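Local atomic coordinates of SPI-1 type 3 secretion system secretin (Salmonella enterica subsp. enterica serovar Typhimurium, PDB entry 4G08), a protein that forms a ring-shaped multimer with an apparent central pore in the outer membrane, as part of the type III secretion system that injects bacterial effectors into host cells. Residues Leu67-Phe75 with Ile82-Asn90. Numbering follows the deposited sequence.
Sequences LQLGLIWYF and IYDASEMRN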
ATOM      1  N   LEU A  67      -7.614  -9.981   0.760  1.00 14.24           N
ATOM      2  CA  LEU A  67      -8.971 -10.165   0.288  1.00 20.72           C
ATOM      3  C   LEU A  67      -9.855 -10.942   1.258  1.00 26.48           C
ATOM      4  O   LEU A  67     -11.011 -10.623   1.422  1.00 26.27           O
ATOM      5  CB  LEU A  67      -8.994 -10.882  -1.023  1.00 24.77           C
ATOM      6  CG  LEU A  67      -8.921 -10.241  -2.390  1.00 32.78           C
ATOM      7  CD1 LEU A  67      -9.641 -11.186  -3.275  1.00 34.25           C
ATOM      8  CD2 LEU A  67      -9.524  -8.890  -2.479  1.00 30.49           C
ATOM      9  N   GLN A  68      -9.318 -11.972   1.891  1.00 17.47           N
ATOM     10  CA  GLN A  68     -10.113 -12.760   2.825  1.00 19.11           C
ATOM     11  C   GLN A  68     -10.468 -11.976   4.072  1.00 26.10           C
ATOM     12  O   GLN A  68     -11.607 -12.019   4.528  1.00 23.71           O
ATOM     13  CB  GLN A  68      -9.386 -14.034   3.214  1.00 21.64           C
ATOM     14  CG  GLN A  68      -9.161 -14.961   2.043  1.00 28.67           C
ATOM     15  CD  GLN A  68      -8.649 -16.317   2.471  1.00 33.37           C
ATOM     16  OE1 GLN A  68      -7.766 -16.418   3.322  1.00 32.03           O
ATOM     17  NE2 GLN A  68      -9.210 -17.370   1.888  1.00 32.46           N
ATOM     18  N   LEU A  69      -9.495 -11.253   4.613  1.00 19.84           N
ATOM     19  CA  LEU A  69      -9.647 -10.638   5.931  1.00 18.27           C
ATOM     20  C   LEU A  69      -9.922  -9.145   5.917  1.00 22.84           C
ATOM     21  O   LEU A  69     -10.158  -8.557   6.970  1.00 21.84           O
ATOM     22  CB  LEU A  69      -8.412 -10.895   6.780  1.00 21.66           C
ATOM     23  CG  LEU A  69      -8.137 -12.361   7.073  1.00 20.26           C
ATOM     24  CD1 LEU A  69      -7.011 -12.444   8.072  1.00 22.54           C
ATOM     25  CD2 LEU A  69      -9.360 -13.061   7.629  1.00 25.08           C
ATOM     26  N   GLY A  70      -9.971  -8.540   4.739  1.00 16.57           N
ATOM     27  CA  GLY A  70     -10.198  -7.100   4.652  1.00 21.01           C
ATOM     28  C   GLY A  70      -8.998  -6.313   5.140  1.00 19.49           C
ATOM     29  O   GLY A  70      -9.089  -5.547   6.101  1.00 21.52           O
ATOM     30  N   LEU A  71      -7.887  -6.479   4.429  1.00 14.55           N
ATOM     31  CA  LEU A  71      -6.642  -5.773   4.702  1.00 16.93           C
ATOM     32  C   LEU A  71      -6.186  -4.995   3.471  1.00 14.77           C
ATOM     33  O   LEU A  71      -6.503  -5.356   2.331  1.00 16.15           O
ATOM     34  CB  LEU A  71      -5.542  -6.765   5.087  1.00 14.94           C
ATOM     35  CG  LEU A  71      -5.833  -7.769   6.196  1.00 16.85           C
ATOM     36  CD1 LEU A  71      -4.625  -8.657   6.441  1.00 19.86           C
ATOM     37  CD2 LEU A  71      -6.219  -7.036   7.462  1.00 18.87           C
ATOM     38  N   ILE A  72      -5.277  -4.059   3.698  1.00 12.32           N
ATOM     39  CA  ILE A  72      -4.519  -3.460   2.619  1.00 12.21           C
ATOM     40  C   ILE A  72      -3.059  -3.372   3.041  1.00 17.07           C
ATOM     41  O   ILE A  72      -2.759  -3.285   4.228  1.00 13.92           O
ATOM     42  CB  ILE A  72      -5.058  -2.054   2.297  1.00 20.00           C
ATOM     43  CG1 ILE A  72      -5.028  -1.180   3.550  1.00 16.59           C
ATOM     44  CG2 ILE A  72      -6.492  -2.148   1.809  1.00 18.00           C
ATOM     45  CD1 ILE A  72      -5.650   0.192   3.379  1.00 16.16           C
ATOM     46  N   TRP A  73      -2.159  -3.542   2.084  1.00 17.42           N
ATOM     47  CA  TRP A  73      -0.740  -3.605   2.400  1.00 15.98           C
ATOM     48  C   TRP A  73       0.118  -2.919   1.358  1.00 16.25           C
ATOM     49  O   TRP A  73      -0.316  -2.671   0.235  1.00 15.20           O
ATOM     50  CB  TRP A  73      -0.291  -5.049   2.572  1.00 15.57           C
ATOM     51  CG  TRP A  73      -0.327  -5.819   1.330  1.00 16.17           C
ATOM     52  CD1 TRP A  73      -1.430  -6.291   0.698  1.00 20.21           C
ATOM     53  CD2 TRP A  73       0.796  -6.245   0.562  1.00 19.08           C
ATOM     54  NE1 TRP A  73      -1.070  -6.963  -0.439  1.00 26.40           N
ATOM     55  CE2 TRP A  73       0.297  -6.977  -0.528  1.00 25.82           C
ATOM     56  CE3 TRP A  73       2.177  -6.103   0.707  1.00 25.67           C
ATOM     57  CZ2 TRP A  73       1.129  -7.582  -1.461  1.00 28.40           C
ATOM     58  CZ3 TRP A  73       3.002  -6.670  -0.242  1.00 32.89           C
ATOM     59  CH2 TRP A  73       2.477  -7.411  -1.305  1.00 36.63           C
ATOM     60  N   TYR A  74       1.317  -2.545   1.786  1.00 17.57           N
ATOM     61  CA  TYR A  74       2.268  -1.853   0.940  1.00 14.23           C
ATOM     62  C   TYR A  74       3.675  -2.295   1.319  1.00 15.00           C
ATOM     63  O   TYR A  74       3.991  -2.426   2.496  1.00 16.38           O
ATOM     64  CB  TYR A  74       2.121  -0.345   1.138  1.00 16.02           C
ATOM     65  CG  TYR A  74       2.982   0.479   0.225  1.00 14.33           C
ATOM     66  CD1 TYR A  74       2.885   0.351  -1.151  1.00 13.63           C
ATOM     67  CD2 TYR A  74       3.947   1.326   0.737  1.00 17.26           C
ATOM     68  CE1 TYR A  74       3.670   1.107  -1.990  1.00 19.28           C
ATOM     69  CE2 TYR A  74       4.756   2.069  -0.095  1.00 20.91           C
ATOM     70  CZ  TYR A  74       4.642   1.924  -1.455  1.00 24.83           C
ATOM     71  OH  TYR A  74       5.512   2.593  -2.285  1.00 25.79           O
ATOM     72  N   PHE A  75       4.491  -2.593   0.318  1.00 13.11           N
ATOM     73  CA  PHE A  75       5.920  -2.804   0.521  1.00 12.64           C
ATOM     74  C   PHE A  75       6.651  -1.608  -0.057  1.00 20.01           C
ATOM     75  O   PHE A  75       6.473  -1.292  -1.233  1.00 19.88           O
ATOM     76  CB  PHE A  75       6.362  -4.071  -0.213  1.00 17.11           C
ATOM     77  CG  PHE A  75       7.847  -4.274  -0.237  1.00 16.76           C
ATOM     78  CD1 PHE A  75       8.557  -4.426   0.935  1.00 13.92           C
ATOM     79  CD2 PHE A  75       8.506  -4.434  -1.440  1.00 20.53           C
ATOM     80  CE1 PHE A  75       9.918  -4.645   0.907  1.00 22.82           C
ATOM     81  CE2 PHE A  75       9.865  -4.651  -1.476  1.00 23.04           C
ATOM     82  CZ  PHE A  75      10.573  -4.755  -0.301  1.00 25.43           C
ATOM     83  N   ILE A  82       0.932  -3.219   6.888  1.00 10.37           N
ATOM     84  CA  ILE A  82      -0.368  -3.869   6.820  1.00  8.93           C
ATOM     85  C   ILE A  82      -1.396  -3.089   7.634  1.00  9.65           C
ATOM     86  O   ILE A  82      -1.150  -2.714   8.780  1.00 12.95           O
ATOM     87  CB  ILE A  82      -0.296  -5.318   7.336  1.00 11.50           C
ATOM     88  CG1 ILE A  82       0.654  -6.137   6.457  1.00 15.78           C
ATOM     89  CG2 ILE A  82      -1.682  -5.950   7.345  1.00 15.42           C
ATOM     90  CD1 ILE A  82       1.146  -7.408   7.106  1.00 20.78           C
ATOM     91  N   TYR A  83      -2.523  -2.795   6.993  1.00 12.43           N
ATOM     92  CA  TYR A  83      -3.611  -2.054   7.619  1.00 14.77           C
ATOM     93  C   TYR A  83      -4.913  -2.804   7.440  1.00 10.83           C
ATOM     94  O   TYR A  83      -5.074  -3.545   6.476  1.00 12.19           O
ATOM     95  CB  TYR A  83      -3.788  -0.688   6.966  1.00 12.46           C
ATOM     96  CG  TYR A  83      -2.563   0.172   6.968  1.00 10.98           C
ATOM     97  CD1 TYR A  83      -1.660   0.103   5.925  1.00 13.06           C
ATOM     98  CD2 TYR A  83      -2.431   1.205   7.883  1.00 11.92           C
ATOM     99  CE1 TYR A  83      -0.580   0.943   5.864  1.00 15.84           C
ATOM    100  CE2 TYR A  83      -1.369   2.075   7.812  1.00 15.82           C
ATOM    101  CZ  TYR A  83      -0.447   1.935   6.798  1.00 17.23           C
ATOM    102  OH  TYR A  83       0.614   2.796   6.693  1.00 23.84           O
ATOM    103  N   ASP A  84      -5.899  -2.437   8.251  1.00 14.74           N
ATOM    104  CA  ASP A  84      -7.282  -2.833   8.032  1.00 15.34           C
ATOM    105  C   ASP A  84      -7.830  -2.039   6.861  1.00 15.47           C
ATOM    106  O   ASP A  84      -7.487  -0.875   6.683  1.00 14.96           O
ATOM    107  CB  ASP A  84      -8.105  -2.543   9.293  1.00 16.04           C
ATOM    108  CG  ASP A  84      -9.485  -3.170   9.250  1.00 34.71           C
ATOM    109  OD1 ASP A  84      -9.584  -4.400   9.478  1.00 32.85           O
ATOM    110  OD2 ASP A  84     -10.476  -2.410   9.249  1.00 25.92           O
ATOM    111  N   ALA A  85      -8.766  -2.612   6.126  1.00 17.02           N
ATOM    112  CA  ALA A  85      -9.341  -1.892   5.007  1.00 20.87           C
ATOM    113  C   ALA A  85      -9.989  -0.600   5.490  1.00 26.59           C
ATOM    114  O   ALA A  85     -10.031   0.392   4.762  1.00 22.79           O
ATOM    115  CB  ALA A  85     -10.354  -2.757   4.281  1.00 21.47           C
ATOM    116  N   SER A  86     -10.327  -0.562   6.776  1.00 23.36           N
ATOM    117  CA  SER A  86     -11.022   0.589   7.348  1.00 25.04           C
ATOM    118  C   SER A  86     -10.097   1.800   7.505  1.00 28.76           C
ATOM    119  O   SER A  86     -10.552   2.910   7.777  1.00 24.86           O
ATOM    120  CB  SER A  86     -11.636   0.217   8.700  1.00 24.83           C
ATOM    121  OG  SER A  86     -10.661   0.217   9.730  1.00 21.51           O
ATOM    122  N   GLU A  87      -8.795   1.573   7.355  1.00 16.79           N
ATOM    123  CA  GLU A  87      -7.798   2.626   7.513  1.00 19.81           C
ATOM    124  C   GLU A  87      -7.373   3.185   6.159  1.00 18.15           C
ATOM    125  O   GLU A  87      -6.426   3.956   6.058  1.00 18.36           O
ATOM    126  CB  GLU A  87      -6.581   2.092   8.261  1.00 16.37           C
ATOM    127  CG  GLU A  87      -6.851   1.830   9.731  1.00 20.35           C
ATOM    128  CD  GLU A  87      -5.733   1.069  10.419  1.00 22.91           C
ATOM    129  OE1 GLU A  87      -5.291   1.527  11.494  1.00 38.63           O
ATOM    130  OE2 GLU A  87      -5.503  -0.106  10.058  1.00 15.72           O
ATOM    131  N   MET A  88      -8.043   2.735   5.113  1.00 18.04           N
ATOM    132  CA  MET A  88      -7.740   3.190   3.777  1.00 19.28           C
ATOM    133  C   MET A  88      -7.822   4.704   3.738  1.00 23.02           C
ATOM    134  O   MET A  88      -8.751   5.294   4.289  1.00 19.98           O
ATOM    135  CB  MET A  88      -8.747   2.597   2.811  1.00 19.90           C
ATOM    136  CG  MET A  88      -8.670   3.179   1.422  1.00 20.88           C
ATOM    137  SD  MET A  88      -8.216   1.972   0.165  1.00 31.24           S
ATOM    138  CE  MET A  88      -9.312   0.600   0.503  1.00 39.90           C
ATOM    139  N   ARG A  89      -6.819   5.332   3.138  1.00 17.08           N
ATOM    140  CA  ARG A  89      -6.868   6.769   2.904  1.00 22.04           C
ATOM    141  C   ARG A  89      -7.397   7.056   1.512  1.00 23.95           C
ATOM    142  O   ARG A  89      -6.959   6.455   0.531  1.00 18.07           O
ATOM    143  CB  ARG A  89      -5.493   7.420   3.085  1.00 25.24           C
ATOM    144  CG  ARG A  89      -5.492   8.907   2.726  1.00 28.83           C
ATOM    145  CD  ARG A  89      -4.473   9.768   3.471  1.00 43.64           C
ATOM    146  NE  ARG A  89      -4.712  11.202   3.187  1.00 45.64           N
ATOM    147  CZ  ARG A  89      -3.783  12.032   2.682  1.00 50.96           C
ATOM    148  NH1 ARG A  89      -2.494  11.736   2.768  1.00 46.30           N
ATOM    149  NH2 ARG A  89      -4.146  13.209   2.182  1.00 49.16           N
ATOM    150  N   ASN A  90      -8.449   7.861   1.450  1.00 23.30           N
ATOM    151  CA  ASN A  90      -8.993   8.286   0.177  1.00 21.02           C
ATOM    152  C   ASN A  90      -8.643   9.736  -0.089  1.00 24.57           C
ATOM    153  O   ASN A  90      -9.028  10.626   0.667  1.00 25.72           O
ATOM    154  CB  ASN A  90     -10.507   8.118   0.168  1.00 22.59           C
ATOM    155  CG  ASN A  90     -10.933   6.677   0.331  1.00 31.15           C
ATOM    156  OD1 ASN A  90     -10.856   5.884  -0.603  1.00 27.25           O
ATOM    157  ND2 ASN A  90     -11.339   6.318   1.536  1.00 33.28           N
TER
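The open end of an antiparallel beta hairpin, formed by strands 71-75 and 80-84, is held by Ile-72 and Tyr-83, a hydrogen-bonded pair whose backbones bond twice: Ile-72 N to Tyr-83 O and Tyr-83 N to Ile-72 O, both 2.8 Å. Two residue pairs further from the turn, past the non-hydrogen-bonded pair Leu-71 and Asp-84, Ala-85 N donates to Gly-70 O at 3.0 Å, reaching it from above the carbonyl plane. Gly-70, with positive phi, takes the chain out of helix 58-69 and into the strand.

Ile-72 makes the largest single contribution to the contact. With CG1 set between its backbone N and carbonyl carbon (chi1 57°), CG1 rests on Tyr-83 CB at 3.7 Å, while CD1 extends to Met-88 CA, also 3.7 Å. Met-88 runs across this isoleucine at about a right angle, and its bent chain brings CE to 4.1 Å from Ile-72 CG2. On the other face, Leu-71 CD1 meets Ile-82 CG2 and Trp-73 CB meets Ile-82 CG1; Phe-27 of helix 23-30 packs against both Leu-71 and Ile-82.

At the end of strand 80-84, Asp-84 OD2 accepts from Ser-86 N and from Ser-86 OG (2.7 Å), while its OD1 forms a salt bridge with Lys-47. Glu-87 turns back to accept from Asp-84 N through OE2, the oxygen that also bonds Ser-41. The Asx turn at Asp-84 thus opens the short 3-10 segment leading from the N0 domain hairpin to strand 89-94, which belongs to the sheet of the second periplasmic domain.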